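Uncharacterized protein (PDB 6R9N) probably serves as an iron and oxygen sensor for bacterial chemotaxis, holding a peroxide-bound diiron centre in a metallo-beta-lactamase-like fold. Local coordinates at residues V60-A63 with I64-I68; A90-L93 with G94-K97; V122-D126 with K127-I131; L238-L241 with S242-C246. All blocks are in the same frame, centred on the assembly; numbering follows the deposited sequence.

In chain order the four contacts follow in series; each is local, and none nests within or crosses another. Interaction 1 (60-68) lies at the C-terminal end of helix 57-65, on the crossover between strands 45-49 and 73-77, and interaction 2 (90-97) ends helix 89-95 ahead of strand 99-103. These two touch through Trp92. Interaction 3 (122-131) closes a turn that leads from strand 121-124 of one sheet to strand 130-132 of the other, and meets the second subunit. Interaction 4 (238-246) finishes helix 232-242 on the opposite side of the chain's centre from interactions 1 and 2.

Interaction 1 (V60-A63 with I64-I68); sequences VVTA and ISRFI
Val60 and Ile64, one helical turn apart, meet through their methyl ends: CG1 of Val60 lies 3.9 Å from CD1 of Ile64, the two side chains crossing at a slant. The same two residues share the helical bond from Ile64 N to Val60 O, 2.8 Å. Ile64 CG1 stands beside its own backbone N (chi1 -68°), which brings it back over the preceding turn to 3.2 Å from Val60 O.

One step on, Val61 O is gripped twice by Ser65. Ser65 N reaches Val61 O at 2.9 Å and Ser65 OG reaches it at 2.6 Å, from opposite faces of the carbonyl plane; the hydroxyl folds back along its own helix because OG sits beside the backbone N (chi1 -52°). On the next position Thr62 and Arg66 run side by side and point the same way, with Thr62 CG2 3.8 Å from Arg66 NH1, while Thr62 OG1 bonds to Ser58 O.

Here the helix tightens: Arg66 N bonds to Ala63 O at 3.2 Å, and its link to Thr62 O is weak. The ring of Phe67 brings CD2 within 3.5 Å of Ala63 O. Helix 57-65 belongs to a beta-alpha-beta unit with strands 45-49 and 73-77; Val60, Val61 and Ile64 pack on Trp92 of helix 89-95, Ile64 also on Leu39 of strand 38-42, and Phe67 on strand 17-21.

Interaction 2 (A90-L93 with G94-K97); sequences ALWL and GITK
With chi1 at 79°, Thr96 holds OG1 between its backbone N and carbonyl carbon, and from there the hydroxyl donates a hydrogen bond to Trp92 O, 3.0 Å away. Ile95 adopts a similar first torsion (59°), which carries CG1 toward the preceding turn, 3.7 Å from Leu91 O. Both lie where helix 89-95, weakly bonded in its last turn, gives way to the loop before strand 99-103 of the mixed sheet in this metallo-beta-lactamase-like fold.

The backbone bonds here are all long or bent. Gly94 N is shared weakly between Ala90 O and Leu91 O, and the amides of Ile95 and Thr96 both make weak bonds to Trp92 O. That carbonyl therefore gathers three donors, of which the Thr96 hydroxyl stands above the carbonyl plane, 44° out of it. Thr96 OG1 also bonds to Ala98 N, so this one hydroxyl links the last turn of the helix to the residue just before strand 99-103.

On the apolar side the Trp92 indole meets the end of Ile95 and lies edge-to-face with Phe57 of helix 57-65. Past the helix, Arg120 bonds to Thr96 O. Thr96 CG2 itself rests 3.4 Å from Trp92 O, beside the hydroxyl's own contact.

Interaction 3 (V122-D126 with K127-I131); sequences VPIPD and KGMSI
Met129 lays its thioether across Ile124 at about a right angle: Met129 CG is 4.0 Å from Ile124 CG2, and Met129 SD is 4.1 Å from Ile124 CG1. Met129 SD also reaches Val122 CG1 at 4.2 Å and Pro125 CD at 4.1 Å, so one atom touches Val122 and Ile124 of the strand and Pro125 at the start of the turn. Met129 CG lies between its backbone N and carbonyl carbon (chi1 66°), which raises the side chain toward residues 122-125. Tyr101 and Cys141 pack on Met129 from neighbouring strands.

Next to this apolar group, Ile124 CG2 comes 3.9 Å from Gly128 CA, where the chain reverses. Pro125 to Gly128 form a type I beta turn, closed by Gly128 N to Pro125 O at 2.9 Å. At the backbone angles of Gly128 (phi 95°, psi 180°) a CB would press on the carbonyl O of Lys127, which explains the glycine. The turn passes the chain from strand 121-124, at the edge of the seven-stranded sheet, to strand 130-132, at the edge of the other sheet.

At the outer end the contact becomes polar and reaches the second subunit. Asp126 OD2 forms a salt bridge with Arg198 NE of the second subunit, and Lys127 NZ bonds to Glu252 O of that same subunit. Asp126 O accepts a bond from His145 NE2 within its own chain.

Interaction 4 (L238-L241 with S242-C246); sequences LNWL and SGLKC
Leu244 turns back onto the end of helix 232-242 and packs on Trp240 and Leu241. Leu244 CB lies 3.4 Å from Leu241 O. CG is anti to the backbone N (chi1 -173°), setting the branch alongside the indole of Trp240, the two side chains pointing the same way. At the tip, Leu244 CD1 meets Trp240 CZ2 at 3.8 Å, while Leu244 CD2 approaches Trp240 CH2 at 3.9 Å and Leu241 CD1 at 4.1 Å.

The backbone bond from Leu244 N to Leu241 O, 2.9 Å and nearly straight at 167°, accompanies this return; Gly243 N has a weak bond to Trp240 O. One turn back, Ser242 N holds Leu238 O and Ser242 OG holds Asn239 O at 3.0 Å, so a single serine engages two successive carbonyls of the last turn.

Around this end, Trp240 lies edge-to-face with His196 of helix 185-199, and Asn203 ND2 bonds to the carbonyls of both Ser242 and Leu244. The carbonyls of Asn239, Leu241 and Ser242, which no further turn of helix follows, thus find serine, backbone and asparagine donors, while the two methyls of Leu244 are turned onto the six-membered ring of the Trp240 indole.

Interaction 1 (V60-A63 with I64-I68)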
# COMPACT_ATOMS: atom_id res chain seq x y z
N VAL A 60 -17.09 10.07 12.17
CA VAL A 60 -16.32 11.16 11.59
C VAL A 60 -17.23 12.29 11.15
O VAL A 60 -16.94 13.47 11.39
CB VAL A 60 -15.46 10.64 10.42
CG1 VAL A 60 -14.45 11.69 9.99
CG2 VAL A 60 -14.78 9.33 10.80
N VAL A 61 -18.36 11.96 10.51
CA VAL A 61 -19.32 12.97 10.07
C VAL A 61 -19.83 13.78 11.25
O VAL A 61 -19.89 15.02 11.19
CB VAL A 61 -20.48 12.31 9.30
CG1 VAL A 61 -21.53 13.37 8.96
CG2 VAL A 61 -19.97 11.63 8.05
N THR A 62 -20.25 13.09 12.32
CA THR A 62 -20.71 13.78 13.52
C THR A 62 -19.65 14.74 14.04
O THR A 62 -19.94 15.90 14.35
CB THR A 62 -21.08 12.76 14.61
OG1 THR A 62 -21.94 11.76 14.07
CG2 THR A 62 -21.76 13.46 15.77
N ALA A 63 -18.41 14.26 14.15
CA ALA A 63 -17.34 15.11 14.65
C ALA A 63 -17.12 16.31 13.75
O ALA A 63 -17.04 17.45 14.22
CB ALA A 63 -16.06 14.29 14.80
N ILE A 64 -17.06 16.08 12.43
CA ILE A 64 -16.89 17.19 11.49
C ILE A 64 -18.00 18.21 11.67
O ILE A 64 -17.75 19.43 11.68
CB ILE A 64 -16.84 16.67 10.04
CG1 ILE A 64 -15.56 15.86 9.81
CG2 ILE A 64 -16.94 17.84 9.04
CD1 ILE A 64 -15.56 15.14 8.50
N SER A 65 -19.24 17.75 11.84
CA SER A 65 -20.40 18.63 11.89
C SER A 65 -20.41 19.57 13.09
O SER A 65 -21.19 20.53 13.08
CB SER A 65 -21.68 17.79 11.91
OG SER A 65 -21.68 16.86 10.84
N ARG A 66 -19.58 19.35 14.11
CA ARG A 66 -19.45 20.35 15.16
C ARG A 66 -18.70 21.59 14.69
O ARG A 66 -18.68 22.60 15.41
CB ARG A 66 -18.74 19.76 16.38
CG ARG A 66 -19.16 18.34 16.71
CD ARG A 66 -18.73 17.94 18.10
NE ARG A 66 -19.16 16.57 18.42
CZ ARG A 66 -20.39 16.22 18.79
NH1 ARG A 66 -20.66 14.95 19.05
NH2 ARG A 66 -21.35 17.14 18.92
N PHE A 67 -18.06 21.53 13.52
CA PHE A 67 -17.24 22.62 13.02
C PHE A 67 -17.66 23.15 11.67
O PHE A 67 -17.46 24.34 11.41
CB PHE A 67 -15.78 22.18 12.92
CG PHE A 67 -15.19 21.71 14.21
CD1 PHE A 67 -14.73 22.62 15.14
CD2 PHE A 67 -15.13 20.36 14.50
CE1 PHE A 67 -14.18 22.20 16.34
CE2 PHE A 67 -14.59 19.92 15.71
CZ PHE A 67 -14.12 20.83 16.63
N ILE A 68 -18.24 22.31 10.81
CA ILE A 68 -18.46 22.70 9.43
C ILE A 68 -19.47 21.75 8.82
O ILE A 68 -19.56 20.59 9.20
CB ILE A 68 -17.11 22.69 8.66
CG1 ILE A 68 -17.11 23.69 7.53
CG2 ILE A 68 -16.77 21.29 8.15
CD1 ILE A 68 -15.75 23.78 6.88

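Interaction 2 (A90-L93 with G94-K97)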
# COMPACT_ATOMS: atom_id res chain seq x y z
N ALA A 90 -15.68 5.79 -1.01
CA ALA A 90 -16.99 5.83 -1.66
C ALA A 90 -17.99 6.64 -0.83
O ALA A 90 -18.80 7.39 -1.39
CB ALA A 90 -17.51 4.42 -1.91
N LEU A 91 -17.94 6.50 0.49
CA LEU A 91 -18.88 7.22 1.35
C LEU A 91 -18.64 8.73 1.30
O LEU A 91 -19.59 9.51 1.31
CB LEU A 91 -18.78 6.71 2.78
CG LEU A 91 -18.95 5.20 2.92
CD1 LEU A 91 -18.62 4.78 4.33
CD2 LEU A 91 -20.37 4.81 2.53
N TRP A 92 -17.38 9.16 1.28
CA TRP A 92 -17.12 10.60 1.26
C TRP A 92 -17.48 11.20 -0.09
O TRP A 92 -17.94 12.35 -0.15
CB TRP A 92 -15.66 10.88 1.61
CG TRP A 92 -15.32 10.47 3.00
CD1 TRP A 92 -14.62 9.36 3.39
CD2 TRP A 92 -15.71 11.14 4.20
NE1 TRP A 92 -14.54 9.31 4.76
CE2 TRP A 92 -15.20 10.39 5.28
CE3 TRP A 92 -16.43 12.31 4.47
CZ2 TRP A 92 -15.38 10.77 6.61
CZ3 TRP A 92 -16.62 12.68 5.80
CH2 TRP A 92 -16.09 11.92 6.84
N LEU A 93 -17.31 10.45 -1.18
CA LEU A 93 -17.65 10.96 -2.50
C LEU A 93 -19.14 11.20 -2.66
O LEU A 93 -19.54 12.03 -3.48
CB LEU A 93 -17.16 10.01 -3.61
CG LEU A 93 -15.64 9.93 -3.82
CD1 LEU A 93 -15.30 9.10 -5.05
CD2 LEU A 93 -15.03 11.32 -3.93
N GLY A 94 -19.97 10.51 -1.87
CA GLY A 94 -21.40 10.67 -2.01
C GLY A 94 -21.95 11.91 -1.35
O GLY A 94 -22.96 12.46 -1.81
N ILE A 95 -21.32 12.39 -0.28
CA ILE A 95 -21.83 13.54 0.47
C ILE A 95 -21.00 14.79 0.28
O ILE A 95 -21.32 15.83 0.88
CB ILE A 95 -21.96 13.22 1.97
CG1 ILE A 95 -20.62 12.81 2.55
CG2 ILE A 95 -23.00 12.15 2.18
CD1 ILE A 95 -20.65 12.79 4.04
N THR A 96 -19.92 14.74 -0.50
CA THR A 96 -19.12 15.92 -0.77
C THR A 96 -18.88 16.01 -2.27
O THR A 96 -18.96 15.02 -3.00
CB THR A 96 -17.76 15.90 -0.04
OG1 THR A 96 -16.84 15.05 -0.76
CG2 THR A 96 -17.89 15.37 1.38
N LYS A 97 -18.57 17.23 -2.71
CA LYS A 97 -18.08 17.47 -4.05
C LYS A 97 -16.57 17.70 -4.07
O LYS A 97 -16.07 18.35 -4.99
CB LYS A 97 -18.80 18.66 -4.67
CG LYS A 97 -20.25 18.39 -5.13
CD LYS A 97 -20.40 17.09 -5.92
CE LYS A 97 -21.06 15.98 -5.09
NZ LYS A 97 -21.64 14.88 -5.91

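Interaction 3 (V122-D126 with K127-I131)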
# COMPACT_ATOMS: atom_id res chain seq x y z
N VAL A 122 -6.97 14.70 -7.99
CA VAL A 122 -5.85 15.60 -8.24
C VAL A 122 -4.56 14.82 -8.01
O VAL A 122 -4.19 14.56 -6.85
CB VAL A 122 -5.90 16.85 -7.35
CG1 VAL A 122 -4.72 17.75 -7.70
CG2 VAL A 122 -7.26 17.57 -7.49
N PRO A 123 -3.81 14.46 -9.06
CA PRO A 123 -2.58 13.68 -8.85
C PRO A 123 -1.46 14.58 -8.36
O PRO A 123 -1.19 15.63 -8.94
CB PRO A 123 -2.27 13.11 -10.25
CG PRO A 123 -3.49 13.46 -11.11
CD PRO A 123 -4.09 14.69 -10.48
N ILE A 124 -0.80 14.18 -7.28
CA ILE A 124 0.33 14.93 -6.75
C ILE A 124 1.59 14.43 -7.46
O ILE A 124 1.86 13.22 -7.44
CB ILE A 124 0.46 14.77 -5.23
CG1 ILE A 124 -0.88 15.06 -4.53
CG2 ILE A 124 1.52 15.73 -4.72
CD1 ILE A 124 -0.85 14.75 -3.05
N PRO A 125 2.36 15.30 -8.11
CA PRO A 125 3.61 14.86 -8.72
C PRO A 125 4.64 14.60 -7.64
O PRO A 125 4.52 15.06 -6.51
CB PRO A 125 4.01 16.03 -9.62
CG PRO A 125 3.41 17.24 -8.93
CD PRO A 125 2.15 16.76 -8.23
N ASP A 126 5.69 13.87 -8.02
CA ASP A 126 6.60 13.31 -7.02
C ASP A 126 7.19 14.35 -6.07
O ASP A 126 7.42 14.04 -4.90
CB ASP A 126 7.73 12.54 -7.73
CG ASP A 126 7.29 11.15 -8.15
OD1 ASP A 126 6.23 10.69 -7.67
OD2 ASP A 126 8.01 10.53 -8.96
N LYS A 127 7.43 15.58 -6.52
CA LYS A 127 8.07 16.58 -5.67
C LYS A 127 7.07 17.46 -4.92
O LYS A 127 7.48 18.41 -4.24
CB LYS A 127 9.02 17.47 -6.48
CG LYS A 127 10.30 16.74 -6.90
CD LYS A 127 11.19 17.58 -7.78
CE LYS A 127 12.25 16.71 -8.43
NZ LYS A 127 13.58 17.36 -8.42
N GLY A 128 5.79 17.16 -5.01
CA GLY A 128 4.78 17.83 -4.22
C GLY A 128 4.16 18.97 -4.98
O GLY A 128 4.49 19.25 -6.13
N MET A 129 3.22 19.62 -4.30
CA MET A 129 2.50 20.76 -4.83
C MET A 129 1.88 21.49 -3.64
O MET A 129 1.83 20.96 -2.53
CB MET A 129 1.42 20.33 -5.83
CG MET A 129 0.30 19.51 -5.17
SD MET A 129 -0.90 18.78 -6.30
CE MET A 129 -1.27 20.16 -7.37
N SER A 130 1.42 22.71 -3.88
CA SER A 130 0.74 23.51 -2.88
C SER A 130 -0.77 23.55 -3.13
O SER A 130 -1.24 23.39 -4.26
CB SER A 130 1.31 24.93 -2.84
OG SER A 130 2.61 24.90 -2.27
N ILE A 131 -1.52 23.75 -2.05
CA ILE A 131 -2.96 23.96 -2.10
C ILE A 131 -3.25 25.29 -1.40
O ILE A 131 -2.86 25.48 -0.24
CB ILE A 131 -3.72 22.81 -1.41
CG1 ILE A 131 -3.23 21.47 -1.96
CG2 ILE A 131 -5.21 22.95 -1.61
CD1 ILE A 131 -3.63 20.27 -1.10

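Interaction 4 (L238-L241 with S242-C246)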
# COMPACT_ATOMS: atom_id res chain seq x y z
N LEU A 238 12.56 13.76 15.32
CA LEU A 238 13.42 13.96 14.15
C LEU A 238 14.84 13.47 14.40
O LEU A 238 15.44 12.82 13.54
CB LEU A 238 13.42 15.43 13.74
CG LEU A 238 12.06 15.97 13.32
CD1 LEU A 238 12.14 17.42 12.85
CD2 LEU A 238 11.49 15.08 12.24
N ASN A 239 15.39 13.76 15.59
CA ASN A 239 16.75 13.31 15.89
C ASN A 239 16.83 11.79 15.89
O ASN A 239 17.75 11.20 15.30
CB ASN A 239 17.22 13.86 17.24
CG ASN A 239 17.44 15.36 17.21
OD1 ASN A 239 17.54 15.97 16.14
ND2 ASN A 239 17.51 15.96 18.40
N TRP A 240 15.84 11.13 16.51
CA TRP A 240 15.83 9.67 16.56
C TRP A 240 15.71 9.07 15.16
O TRP A 240 16.43 8.12 14.81
CB TRP A 240 14.68 9.21 17.45
CG TRP A 240 14.40 7.75 17.38
CD1 TRP A 240 15.05 6.75 18.04
CD2 TRP A 240 13.36 7.12 16.61
NE1 TRP A 240 14.49 5.53 17.73
CE2 TRP A 240 13.45 5.73 16.86
CE3 TRP A 240 12.37 7.59 15.75
CZ2 TRP A 240 12.58 4.81 16.28
CZ3 TRP A 240 11.51 6.68 15.17
CH2 TRP A 240 11.62 5.30 15.43
N LEU A 241 14.81 9.62 14.33
CA LEU A 241 14.56 9.04 13.02
C LEU A 241 15.77 9.16 12.10
O LEU A 241 16.10 8.22 11.37
CB LEU A 241 13.34 9.71 12.38
CG LEU A 241 12.90 9.11 11.03
CD1 LEU A 241 12.62 7.60 11.17
CD2 LEU A 241 11.70 9.85 10.45
N SER A 242 16.46 10.31 12.14
CA SER A 242 17.53 10.56 11.19
C SER A 242 18.66 9.55 11.32
O SER A 242 19.36 9.28 10.34
CB SER A 242 18.07 11.98 11.36
OG SER A 242 18.73 12.10 12.60
N GLY A 243 18.84 8.97 12.50
CA GLY A 243 19.85 7.95 12.70
C GLY A 243 19.35 6.52 12.69
O GLY A 243 20.14 5.61 12.95
N LEU A 244 18.07 6.29 12.39
CA LEU A 244 17.49 4.95 12.48
C LEU A 244 17.92 4.10 11.30
O LEU A 244 17.83 4.52 10.15
CB LEU A 244 15.97 5.01 12.52
CG LEU A 244 15.22 3.70 12.79
CD1 LEU A 244 15.40 3.24 14.22
CD2 LEU A 244 13.73 3.88 12.48
N LYS A 245 18.40 2.89 11.59
CA LYS A 245 18.59 1.90 10.56
C LYS A 245 17.30 1.10 10.42
O LYS A 245 16.68 0.78 11.44
CB LYS A 245 19.76 0.97 10.89
CG LYS A 245 21.15 1.59 10.65
CD LYS A 245 22.27 0.73 11.25
CE LYS A 245 23.19 1.55 12.16
NZ LYS A 245 24.29 2.24 11.42
N CYS A 246 16.84 0.92 9.19
CA CYS A 246 15.49 0.41 9.01
C CYS A 246 15.37 -0.24 7.65
O CYS A 246 16.07 0.13 6.71
CB CYS A 246 14.48 1.49 9.21
SG CYS A 246 14.87 2.76 8.05